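PDB 4ZR1: ceramide very long chain fatty acid hydroxylase SCS7 from Saccharomyces cerevisiae, which hydroxylates the very long chain fatty acids of sphingolipids, a reaction postulated to occur at C-2 of the acyl chain in dihydroceramides and phytoceramides. Local coordinates for residues W105-A110 / F223-Y228; Y179-K184 / H254-Y259; K248-E253 / F269-F274. All coordinates share one frame; numbering follows the deposited sequence.

Contact 1 (W105-A110 / F223-Y228); sequences WVVPVA and FGYVCY. With BOG (octyl beta-D-glucopyranoside), chain J.
Val-107 and Tyr-225 reach toward each other from opposite directions where two transmembrane helices, TM1 and TM4, pack antiparallel in the membrane bundle. The CG1 methyl of Val-107 lies 3.4 Å from Tyr-225 CE2, approaching the ring obliquely, while its CG2 methyl comes 3.9 Å from Tyr-225 OH, and both methyls lie against the hydroxyl end of the ring. With CG anti to the backbone N (chi1 156°), Tyr-225 extends its ring from TM4 to the neighbouring helix. The next residue, Val-226, adds a second aliphatic layer: its CG2 sits 4.1 Å from Val-107 CG1, and its CG1 rests 4.1 Å from the CA of Pro-108, with the ring carbon CG of that proline a little farther off.

The axes of the two short segments come within 9.6 Å and make an angle of 160°, and no hydrogen bond spans them. Behind this first shell, Tyr-225 stacks on Phe-194 of TM3 and its hydroxyl makes a weak hydrogen bond to Asp-229, which probably helps to hold the ring that Val-107 touches. Trp-111 and Leu-112 continue the packing around Val-226 along TM1. At the start of TM1, Trp-105 is sandwiched between Val-106 CG2 on one face and an octyl glucoside tail on the other, where detergent C4' lies 3.3 Å from Trp-105 CE2.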
loop_
_atom_site.group_PDB
_atom_site.type_symbol
_atom_site.label_atom_id
_atom_site.label_comp_id
_atom_site.label_asym_id
_atom_site.label_seq_id
_atom_site.Cartn_x
_atom_site.Cartn_y
_atom_site.Cartn_z
ATOM N N TRP A 105 -13.710 5.916 2.637
ATOM C CA TRP A 105 -14.444 7.022 2.023
ATOM C C TRP A 105 -13.702 8.353 2.075
ATOM O O TRP A 105 -14.136 9.330 1.472
ATOM C CB TRP A 105 -15.830 7.180 2.676
ATOM C CG TRP A 105 -15.810 7.297 4.173
ATOM C CD1 TRP A 105 -16.017 6.296 5.065
ATOM C CD2 TRP A 105 -15.570 8.485 4.948
ATOM N NE1 TRP A 105 -15.918 6.776 6.350
ATOM C CE2 TRP A 105 -15.643 8.117 6.308
ATOM C CE3 TRP A 105 -15.293 9.822 4.624
ATOM C CZ2 TRP A 105 -15.466 9.031 7.348
ATOM C CZ3 TRP A 105 -15.111 10.737 5.662
ATOM C CH2 TRP A 105 -15.194 10.332 7.007
ATOM N N VAL A 106 -12.585 8.399 2.787
ATOM C CA VAL A 106 -11.863 9.653 2.945
ATOM C C VAL A 106 -11.210 10.091 1.628
ATOM O O VAL A 106 -11.200 11.284 1.287
ATOM C CB VAL A 106 -10.799 9.535 4.054
ATOM C CG1 VAL A 106 -9.936 10.801 4.131
ATOM C CG2 VAL A 106 -11.476 9.276 5.367
ATOM N N VAL A 107 -10.675 9.125 0.886
ATOM C CA VAL A 107 -9.989 9.429 -0.361
ATOM C C VAL A 107 -10.928 10.029 -1.429
ATOM O O VAL A 107 -10.625 11.089 -1.989
ATOM C CB VAL A 107 -9.295 8.181 -0.930
ATOM C CG1 VAL A 107 -8.552 8.540 -2.202
ATOM C CG2 VAL A 107 -8.367 7.564 0.111
ATOM N N PRO A 108 -12.071 9.376 -1.717
ATOM C CA PRO A 108 -12.961 10.031 -2.687
ATOM C C PRO A 108 -13.451 11.423 -2.258
ATOM O O PRO A 108 -13.416 12.327 -3.096
ATOM C CB PRO A 108 -14.149 9.069 -2.787
ATOM C CG PRO A 108 -13.645 7.762 -2.282
ATOM C CD PRO A 108 -12.616 8.081 -1.261
ATOM N N VAL A 109 -13.885 11.602 -1.005
ATOM C CA VAL A 109 -14.423 12.905 -0.587
ATOM C C VAL A 109 -13.346 13.981 -0.562
ATOM O O VAL A 109 -13.645 15.155 -0.758
ATOM C CB VAL A 109 -15.123 12.872 0.817
ATOM C CG1 VAL A 109 -16.142 11.745 0.888
ATOM C CG2 VAL A 109 -14.124 12.754 1.935
ATOM N N ALA A 110 -12.095 13.600 -0.327
ATOM C CA ALA A 110 -11.039 14.599 -0.292
ATOM C C ALA A 110 -10.596 14.998 -1.697
ATOM O O ALA A 110 -10.349 16.175 -1.959
ATOM C CB ALA A 110 -9.848 14.096 0.515
ATOM N N PHE A 223 -7.378 11.228 -10.491
ATOM C CA PHE A 223 -8.543 10.332 -10.549
ATOM C C PHE A 223 -8.101 8.871 -10.520
ATOM O O PHE A 223 -8.733 8.023 -9.892
ATOM C CB PHE A 223 -9.371 10.602 -11.809
ATOM C CG PHE A 223 -10.528 9.655 -11.998
ATOM C CD1 PHE A 223 -11.703 9.814 -11.277
ATOM C CD2 PHE A 223 -10.446 8.613 -12.902
ATOM C CE1 PHE A 223 -12.762 8.946 -11.449
ATOM C CE2 PHE A 223 -11.504 7.752 -13.085
ATOM C CZ PHE A 223 -12.666 7.920 -12.359
ATOM N N GLY A 224 -7.001 8.594 -11.208
ATOM C CA GLY A 224 -6.424 7.271 -11.226
ATOM C C GLY A 224 -5.961 6.862 -9.850
ATOM O O GLY A 224 -6.138 5.708 -9.467
ATOM N N TYR A 225 -5.382 7.802 -9.102
ATOM C CA TYR A 225 -4.972 7.514 -7.728
ATOM C C TYR A 225 -6.172 7.105 -6.872
ATOM O O TYR A 225 -6.106 6.124 -6.124
ATOM C CB TYR A 225 -4.274 8.709 -7.069
ATOM C CG TYR A 225 -4.406 8.612 -5.573
ATOM C CD1 TYR A 225 -3.674 7.666 -4.857
ATOM C CD2 TYR A 225 -5.309 9.418 -4.874
ATOM C CE1 TYR A 225 -3.822 7.541 -3.480
ATOM C CE2 TYR A 225 -5.464 9.293 -3.498
ATOM C CZ TYR A 225 -4.718 8.350 -2.810
ATOM O OH TYR A 225 -4.868 8.210 -1.457
ATOM N N VAL A 226 -7.255 7.875 -6.972
ATOM C CA VAL A 226 -8.474 7.593 -6.213
ATOM C C VAL A 226 -9.067 6.235 -6.566
ATOM O O VAL A 226 -9.532 5.505 -5.686
ATOM C CB VAL A 226 -9.535 8.671 -6.441
ATOM C CG1 VAL A 226 -10.809 8.314 -5.685
ATOM C CG2 VAL A 226 -8.983 10.035 -5.997
ATOM N N CYS A 227 -9.037 5.883 -7.848
ATOM C CA CYS A 227 -9.506 4.571 -8.262
ATOM C C CYS A 227 -8.638 3.477 -7.655
ATOM O O CYS A 227 -9.154 2.472 -7.175
ATOM C CB CYS A 227 -9.526 4.462 -9.785
ATOM S SG CYS A 227 -10.755 5.533 -10.574
ATOM N N TYR A 228 -7.323 3.683 -7.670
ATOM C CA TYR A 228 -6.374 2.747 -7.066
ATOM C C TYR A 228 -6.639 2.419 -5.582
ATOM O O TYR A 228 -6.729 1.244 -5.208
ATOM C CB TYR A 228 -4.945 3.289 -7.206
ATOM C CG TYR A 228 -3.997 2.766 -6.138
ATOM C CD1 TYR A 228 -3.428 1.500 -6.242
ATOM C CD2 TYR A 228 -3.671 3.540 -5.027
ATOM C CE1 TYR A 228 -2.570 1.015 -5.267
ATOM C CE2 TYR A 228 -2.815 3.074 -4.057
ATOM C CZ TYR A 228 -2.270 1.804 -4.175
ATOM O OH TYR A 228 -1.413 1.330 -3.200
HETATM C C1 BOG J . -18.601 6.183 12.259
HETATM O O1 BOG J . -18.942 7.204 11.362
HETATM C C2 BOG J . -18.909 4.849 11.632
HETATM O O2 BOG J . -20.261 4.818 11.245
HETATM C C3 BOG J . -18.630 3.774 12.660
HETATM O O3 BOG J . -18.746 2.510 12.058
HETATM C C4 BOG J . -17.220 3.947 13.181
HETATM O O4 BOG J . -16.982 3.059 14.249
HETATM C C5 BOG J . -17.014 5.372 13.643
HETATM O O5 BOG J . -17.229 6.241 12.558
HETATM C C6 BOG J . -15.604 5.541 14.164
HETATM O O6 BOG J . -15.562 5.175 15.525
HETATM C "C1'" BOG J . -17.928 7.472 10.426
HETATM C "C2'" BOG J . -18.316 6.904 9.079
HETATM C "C3'" BOG J . -19.355 7.798 8.435
HETATM C "C4'" BOG J . -18.844 8.295 7.098
HETATM C "C5'" BOG J . -19.064 9.790 6.960
HETATM C "C6'" BOG J . -19.133 10.174 5.495
HETATM C "C7'" BOG J . -18.933 11.672 5.386
HETATM C "C8'" BOG J . -18.675 12.088 3.950
#

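Contact 2 (Y179-K184 / H254-Y259); sequences YLPMDK and HHYKNY. With ZN (zinc ion), chain D; ZN (zinc ion), chain C.
Pro-181 sets its ring against the hydroxyl end of Tyr-256, beside the histidine-box metal centre of this sterol desaturase family enzyme. The closest approach is from Pro-181 CB to Tyr-256 OH, 3.3 Å, and Pro-181 CG follows at 3.7 Å from the same oxygen, so the phenol end is met by two ring carbons running obliquely across it. The Met-182 chain, bent at both chi2 and chi3, brings its terminal methyl to the hydroxyl as well, with CE 3.9 Å from Tyr-256 OH and the two side chains at about a right angle. Tyr-256 reaches this place with CG anti to its carbonyl carbon (chi1 -52°), which carries the ring to the loop that follows helix 164-179.

That loop is shaped by a type I beta turn from Leu-180 to Asp-183. The same Pro-181 CB also approaches the His-255 imidazole obliquely, nearest ND1 and somewhat farther off. Van der Waals contacts join the two segments, and no hydrogen bond crosses between them.

His-254 and His-255, neighbours in sequence on helix 242-256, serve different zinc ions: His-254 shares its metal with His-150, His-155, His-174 and His-178, and His-255 shares the other with His-177, His-232, His-236 and His-251. The pair of zincs probably forms the catalytic dimetal centre. In the second shell, Leu-261 O accepts a hydrogen bond from His-254 ND1, which orients the imidazole, while His-255 NE2 binds its zinc at 2.0 Å.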
loop_
_atom_site.group_PDB
_atom_site.type_symbol
_atom_site.label_atom_id
_atom_site.label_comp_id
_atom_site.label_asym_id
_atom_site.label_seq_id
_atom_site.Cartn_x
_atom_site.Cartn_y
_atom_site.Cartn_z
ATOM N N TYR A 179 2.131 -5.524 7.485
ATOM C CA TYR A 179 2.103 -6.007 8.844
ATOM C C TYR A 179 0.655 -6.253 9.265
ATOM O O TYR A 179 0.359 -7.274 9.888
ATOM C CB TYR A 179 2.808 -5.009 9.766
ATOM C CG TYR A 179 3.061 -5.504 11.170
ATOM C CD1 TYR A 179 3.847 -6.627 11.406
ATOM C CD2 TYR A 179 2.551 -4.819 12.267
ATOM C CE1 TYR A 179 4.092 -7.074 12.697
ATOM C CE2 TYR A 179 2.788 -5.257 13.564
ATOM C CZ TYR A 179 3.556 -6.383 13.775
ATOM O OH TYR A 179 3.783 -6.811 15.068
ATOM N N LEU A 180 -0.252 -5.338 8.904
ATOM C CA LEU A 180 -1.663 -5.493 9.272
ATOM C C LEU A 180 -2.671 -5.262 8.137
ATOM O O LEU A 180 -3.426 -4.287 8.157
ATOM C CB LEU A 180 -1.999 -4.569 10.435
ATOM C CG LEU A 180 -1.238 -4.833 11.741
ATOM C CD1 LEU A 180 -0.574 -3.562 12.230
ATOM C CD2 LEU A 180 -2.173 -5.397 12.791
ATOM N N PRO A 181 -2.726 -6.206 7.180
ATOM C CA PRO A 181 -3.539 -6.205 5.954
ATOM C C PRO A 181 -5.024 -5.892 6.173
ATOM O O PRO A 181 -5.627 -5.136 5.406
ATOM C CB PRO A 181 -3.382 -7.635 5.437
ATOM C CG PRO A 181 -2.161 -8.156 6.077
ATOM C CD PRO A 181 -2.082 -7.512 7.405
ATOM N N MET A 182 -5.606 -6.469 7.219
ATOM C CA MET A 182 -7.029 -6.307 7.486
ATOM C C MET A 182 -7.360 -5.196 8.473
ATOM O O MET A 182 -8.466 -5.163 8.998
ATOM C CB MET A 182 -7.621 -7.620 7.997
ATOM C CG MET A 182 -7.748 -8.650 6.910
ATOM S SD MET A 182 -8.746 -8.000 5.556
ATOM C CE MET A 182 -7.744 -8.559 4.172
ATOM N N ASP A 183 -6.424 -4.283 8.721
ATOM C CA ASP A 183 -6.754 -3.078 9.496
ATOM C C ASP A 183 -7.454 -2.071 8.590
ATOM O O ASP A 183 -6.793 -1.317 7.864
ATOM C CB ASP A 183 -5.502 -2.444 10.117
ATOM C CG ASP A 183 -5.826 -1.221 10.986
ATOM O OD1 ASP A 183 -6.937 -0.661 10.877
ATOM O OD2 ASP A 183 -4.964 -0.809 11.786
ATOM N N LYS A 184 -8.782 -2.023 8.671
ATOM C CA LYS A 184 -9.578 -1.238 7.729
ATOM C C LYS A 184 -9.292 0.270 7.781
ATOM O O LYS A 184 -9.689 1.011 6.883
ATOM C CB LYS A 184 -11.072 -1.503 7.948
ATOM C CG LYS A 184 -11.605 -1.085 9.307
ATOM C CD LYS A 184 -13.067 -1.503 9.485
ATOM C CE LYS A 184 -13.582 -1.162 10.884
ATOM N NZ LYS A 184 -14.997 -1.575 11.101
ATOM N N HIS A 254 0.038 -11.232 -3.255
ATOM C CA HIS A 254 1.147 -10.320 -3.019
ATOM C C HIS A 254 1.386 -10.175 -1.513
ATOM O O HIS A 254 2.503 -9.949 -1.054
ATOM C CB HIS A 254 0.869 -8.955 -3.647
ATOM C CG HIS A 254 1.790 -7.881 -3.170
ATOM N ND1 HIS A 254 3.029 -7.659 -3.733
ATOM C CD2 HIS A 254 1.664 -6.982 -2.166
ATOM C CE1 HIS A 254 3.623 -6.663 -3.101
ATOM N NE2 HIS A 254 2.816 -6.234 -2.146
ATOM N N HIS A 255 0.309 -10.313 -0.756
ATOM C CA HIS A 255 0.350 -10.235 0.690
ATOM C C HIS A 255 0.740 -11.572 1.339
ATOM O O HIS A 255 1.660 -11.631 2.147
ATOM C CB HIS A 255 -1.012 -9.776 1.217
ATOM C CG HIS A 255 -1.241 -8.301 1.100
ATOM N ND1 HIS A 255 -0.644 -7.387 1.939
ATOM C CD2 HIS A 255 -2.004 -7.582 0.243
ATOM C CE1 HIS A 255 -1.022 -6.167 1.601
ATOM N NE2 HIS A 255 -1.847 -6.258 0.575
ATOM N N TYR A 256 0.042 -12.644 0.979
ATOM C CA TYR A 256 0.164 -13.899 1.710
ATOM C C TYR A 256 0.915 -15.005 0.969
ATOM O O TYR A 256 0.765 -16.178 1.301
ATOM C CB TYR A 256 -1.225 -14.416 2.079
ATOM C CG TYR A 256 -2.094 -13.409 2.787
ATOM C CD1 TYR A 256 -2.016 -13.233 4.167
ATOM C CD2 TYR A 256 -3.003 -12.638 2.078
ATOM C CE1 TYR A 256 -2.820 -12.308 4.814
ATOM C CE2 TYR A 256 -3.804 -11.719 2.711
ATOM C CZ TYR A 256 -3.712 -11.555 4.076
ATOM O OH TYR A 256 -4.523 -10.635 4.687
ATOM N N LYS A 257 1.724 -14.645 -0.022
ATOM C CA LYS A 257 2.485 -15.648 -0.764
ATOM C C LYS A 257 3.839 -15.126 -1.246
ATOM O O LYS A 257 4.881 -15.745 -0.994
ATOM C CB LYS A 257 1.668 -16.148 -1.953
ATOM C CG LYS A 257 2.363 -17.202 -2.792
ATOM C CD LYS A 257 1.413 -17.753 -3.838
ATOM C CE LYS A 257 2.046 -18.865 -4.656
ATOM N NZ LYS A 257 1.071 -19.394 -5.652
ATOM N N ASN A 258 3.821 -13.986 -1.936
ATOM C CA ASN A 258 5.040 -13.403 -2.489
ATOM C C ASN A 258 4.910 -11.889 -2.671
ATOM O O ASN A 258 4.106 -11.430 -3.484
ATOM C CB ASN A 258 5.379 -14.071 -3.833
ATOM C CG ASN A 258 6.819 -13.830 -4.271
ATOM O OD1 ASN A 258 7.352 -12.729 -4.131
ATOM N ND2 ASN A 258 7.455 -14.872 -4.799
ATOM N N TYR A 259 5.702 -11.123 -1.920
ATOM C CA TYR A 259 5.705 -9.666 -2.045
ATOM C C TYR A 259 6.920 -9.172 -2.833
ATOM O O TYR A 259 7.278 -7.994 -2.767
ATOM C CB TYR A 259 5.653 -8.994 -0.661
ATOM C CG TYR A 259 6.827 -9.271 0.267
ATOM C CD1 TYR A 259 6.867 -10.418 1.052
ATOM C CD2 TYR A 259 7.872 -8.364 0.389
ATOM C CE1 TYR A 259 7.930 -10.669 1.903
ATOM C CE2 TYR A 259 8.934 -8.598 1.245
ATOM C CZ TYR A 259 8.959 -9.753 1.996
ATOM O OH TYR A 259 10.019 -9.987 2.841
HETATM ZN ZN ZN D . 3.114 -4.352 -1.149
HETATM ZN ZN ZN C . -2.963 -4.624 0.075
#

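Contact 3 (K248-E253 / F269-F274); sequences KKYHLE and FWDEVF. With ZN (zinc ion), chain C.
The carboxylate oxygen OD2 of Asp-271 is gripped by the phenol of Tyr-250 and by the backbone N of Gly-264. Tyr-250 OH donates to Asp-271 OD2 over 2.5 Å, a bond that links two helices whose nearest CA atoms, those of Tyr-250 and Asp-271, are 11.1 Å apart. The oxygen lies at the edge of the phenol ring and in its plane, yet the hydroxyl reaches it from well above the carboxylate plane, 55° out of it. The ring and carboxylate planes are inclined to each other by 53°. Tyr-250 holds CG anti to its backbone N (chi1 -175°), sending the ring from helix 242-256 toward an aspartate that points back at it.

Both partners are buried, and each is fixed further. The amide of Leu-278 is hydrogen-bonded to Tyr-250 OH, while Asp-271 OD1 is bonded to the N of Phe-263 and to Thr-276 OG1. With this many hydrogen-bond partners the carboxylate is probably ionised, its charge stabilised by backbone amides and hydroxyls. The next residue after Tyr-250, His-251, binds a zinc ion through NE2 at 2.2 Å. The bridge also lies near the other zinc site: the Tyr-250 side chain is about 6 Å from that of His-254, and the Asp-271 side chain about 7 Å from that of His-150.

The short helix 269-273 is thereby tied to helix 242-256. It also lies against helix 128-154, where Trp-270 packs on Leu-144 and Tyr-147 and its NE1 is hydrogen-bonded to Thr-143.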
loop_
_atom_site.group_PDB
_atom_site.type_symbol
_atom_site.label_atom_id
_atom_site.label_comp_id
_atom_site.label_asym_id
_atom_site.label_seq_id
_atom_site.Cartn_x
_atom_site.Cartn_y
_atom_site.Cartn_z
ATOM N N LYS A 248 -8.582 -9.789 -7.000
ATOM C CA LYS A 248 -8.515 -9.960 -5.559
ATOM C C LYS A 248 -7.565 -11.084 -5.173
ATOM O O LYS A 248 -6.778 -10.947 -4.239
ATOM C CB LYS A 248 -9.909 -10.235 -4.981
ATOM C CG LYS A 248 -9.885 -10.471 -3.487
ATOM C CD LYS A 248 -11.273 -10.505 -2.869
ATOM C CE LYS A 248 -11.147 -10.619 -1.356
ATOM N NZ LYS A 248 -12.445 -10.502 -0.663
ATOM N N LYS A 249 -7.645 -12.201 -5.886
ATOM C CA LYS A 249 -6.764 -13.322 -5.606
ATOM C C LYS A 249 -5.322 -12.912 -5.867
ATOM O O LYS A 249 -4.418 -13.262 -5.111
ATOM C CB LYS A 249 -7.135 -14.549 -6.445
ATOM C CG LYS A 249 -6.029 -15.609 -6.485
ATOM C CD LYS A 249 -6.492 -16.942 -7.065
ATOM C CE LYS A 249 -5.315 -17.739 -7.621
ATOM N NZ LYS A 249 -4.405 -16.881 -8.437
ATOM N N TYR A 250 -5.126 -12.145 -6.930
ATOM C CA TYR A 250 -3.797 -11.723 -7.356
ATOM C C TYR A 250 -3.127 -10.827 -6.324
ATOM O O TYR A 250 -1.976 -11.041 -5.936
ATOM C CB TYR A 250 -3.892 -10.997 -8.698
ATOM C CG TYR A 250 -2.563 -10.619 -9.294
ATOM C CD1 TYR A 250 -1.815 -11.544 -10.005
ATOM C CD2 TYR A 250 -2.064 -9.330 -9.161
ATOM C CE1 TYR A 250 -0.605 -11.199 -10.568
ATOM C CE2 TYR A 250 -0.849 -8.973 -9.713
ATOM C CZ TYR A 250 -0.121 -9.912 -10.416
ATOM O OH TYR A 250 1.091 -9.558 -10.970
ATOM N N HIS A 251 -3.853 -9.817 -5.873
ATOM C CA HIS A 251 -3.284 -8.880 -4.922
ATOM C C HIS A 251 -3.066 -9.521 -3.553
ATOM O O HIS A 251 -2.056 -9.273 -2.893
ATOM C CB HIS A 251 -4.171 -7.653 -4.773
ATOM C CG HIS A 251 -3.689 -6.713 -3.719
ATOM N ND1 HIS A 251 -2.511 -6.011 -3.836
ATOM C CD2 HIS A 251 -4.192 -6.402 -2.504
ATOM C CE1 HIS A 251 -2.321 -5.288 -2.750
ATOM N NE2 HIS A 251 -3.328 -5.505 -1.927
ATOM N N LEU A 252 -4.021 -10.336 -3.125
ATOM C CA LEU A 252 -3.912 -11.022 -1.848
ATOM C C LEU A 252 -2.707 -11.954 -1.823
ATOM O O LEU A 252 -2.117 -12.183 -0.766
ATOM C CB LEU A 252 -5.193 -11.799 -1.554
ATOM C CG LEU A 252 -6.151 -11.184 -0.529
ATOM C CD1 LEU A 252 -6.258 -9.691 -0.678
ATOM C CD2 LEU A 252 -7.518 -11.805 -0.669
ATOM N N GLU A 253 -2.330 -12.489 -2.982
ATOM C CA GLU A 253 -1.147 -13.342 -3.037
ATOM C C GLU A 253 0.120 -12.506 -2.886
ATOM O O GLU A 253 1.154 -13.005 -2.443
ATOM C CB GLU A 253 -1.104 -14.150 -4.332
ATOM C CG GLU A 253 -2.063 -15.318 -4.358
ATOM C CD GLU A 253 -1.924 -16.145 -5.614
ATOM O OE1 GLU A 253 -1.012 -15.858 -6.425
ATOM O OE2 GLU A 253 -2.730 -17.082 -5.792
ATOM N N PHE A 269 -1.009 -5.530 -15.515
ATOM C CA PHE A 269 -0.476 -5.062 -16.792
ATOM C C PHE A 269 1.031 -4.813 -16.731
ATOM O O PHE A 269 1.809 -5.480 -17.405
ATOM C CB PHE A 269 -1.213 -3.787 -17.209
ATOM C CG PHE A 269 -0.792 -3.244 -18.537
ATOM C CD1 PHE A 269 -1.325 -3.756 -19.701
ATOM C CD2 PHE A 269 0.124 -2.213 -18.620
ATOM C CE1 PHE A 269 -0.944 -3.261 -20.926
ATOM C CE2 PHE A 269 0.507 -1.713 -19.846
ATOM C CZ PHE A 269 -0.034 -2.235 -21.000
ATOM N N TRP A 270 1.437 -3.870 -15.892
ATOM C CA TRP A 270 2.843 -3.519 -15.770
ATOM C C TRP A 270 3.677 -4.622 -15.117
ATOM O O TRP A 270 4.908 -4.604 -15.206
ATOM C CB TRP A 270 2.984 -2.210 -14.990
ATOM C CG TRP A 270 2.319 -1.072 -15.675
ATOM C CD1 TRP A 270 1.189 -0.421 -15.279
ATOM C CD2 TRP A 270 2.720 -0.465 -16.906
ATOM N NE1 TRP A 270 0.868 0.568 -16.176
ATOM C CE2 TRP A 270 1.795 0.559 -17.189
ATOM C CE3 TRP A 270 3.778 -0.689 -17.802
ATOM C CZ2 TRP A 270 1.896 1.364 -18.326
ATOM C CZ3 TRP A 270 3.878 0.109 -18.926
ATOM C CH2 TRP A 270 2.944 1.124 -19.178
ATOM N N ASP A 271 3.016 -5.571 -14.459
ATOM C CA ASP A 271 3.710 -6.737 -13.919
ATOM C C ASP A 271 4.195 -7.607 -15.068
ATOM O O ASP A 271 5.308 -8.134 -15.064
ATOM C CB ASP A 271 2.796 -7.548 -13.001
ATOM C CG ASP A 271 2.867 -7.095 -11.557
ATOM O OD1 ASP A 271 3.965 -6.691 -11.112
ATOM O OD2 ASP A 271 1.819 -7.137 -10.874
ATOM N N GLU A 272 3.332 -7.748 -16.058
ATOM C CA GLU A 272 3.636 -8.566 -17.210
ATOM C C GLU A 272 4.744 -7.901 -18.032
ATOM O O GLU A 272 5.754 -8.521 -18.361
ATOM C CB GLU A 272 2.369 -8.777 -18.023
ATOM C CG GLU A 272 2.043 -10.223 -18.292
ATOM C CD GLU A 272 0.546 -10.474 -18.434
ATOM O OE1 GLU A 272 -0.144 -9.612 -19.018
ATOM O OE2 GLU A 272 0.072 -11.568 -18.052
ATOM N N VAL A 273 4.553 -6.619 -18.317
ATOM C CA VAL A 273 5.514 -5.808 -19.054
ATOM C C VAL A 273 6.924 -5.872 -18.460
ATOM O O VAL A 273 7.896 -6.049 -19.193
ATOM C CB VAL A 273 5.054 -4.337 -19.095
ATOM C CG1 VAL A 273 6.111 -3.452 -19.722
ATOM C CG2 VAL A 273 3.717 -4.210 -19.818
ATOM N N PHE A 274 7.033 -5.740 -17.137
ATOM C CA PHE A 274 8.341 -5.670 -16.476
ATOM C C PHE A 274 8.725 -6.956 -15.769
ATOM O O PHE A 274 9.637 -6.973 -14.939
ATOM C CB PHE A 274 8.380 -4.526 -15.472
ATOM C CG PHE A 274 8.242 -3.178 -16.089
ATOM C CD1 PHE A 274 9.278 -2.636 -16.835
ATOM C CD2 PHE A 274 7.107 -2.425 -15.880
ATOM C CE1 PHE A 274 9.167 -1.369 -17.397
ATOM C CE2 PHE A 274 6.985 -1.151 -16.433
ATOM C CZ PHE A 274 8.017 -0.622 -17.193
HETATM ZN ZN ZN C . -2.963 -4.624 0.075
#

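All three contacts are formed by largely buried residues, yet their chemistry follows their place. Contact 1 lies in the transmembrane bundle and is van der Waals packing without a hydrogen bond across it, joining TM1 to TM4. Contacts 2 and 3 belong to the part inferred to be cytoplasmic and share helix 242-256: contact 2 packs a proline loop against it, whereas contact 3 uses a single polar bridge to helix 269-273. Their segments also meet directly, through a probable hydrogen bond of 2.9 Å between Asn-258 N and Glu-253 O, and they supply two ligands, His-255 and His-251, to one zinc ion. Contact 1 lies about 21 Å from either, centre to centre, its helix 211-236 preceding helix 242-256 in the chain.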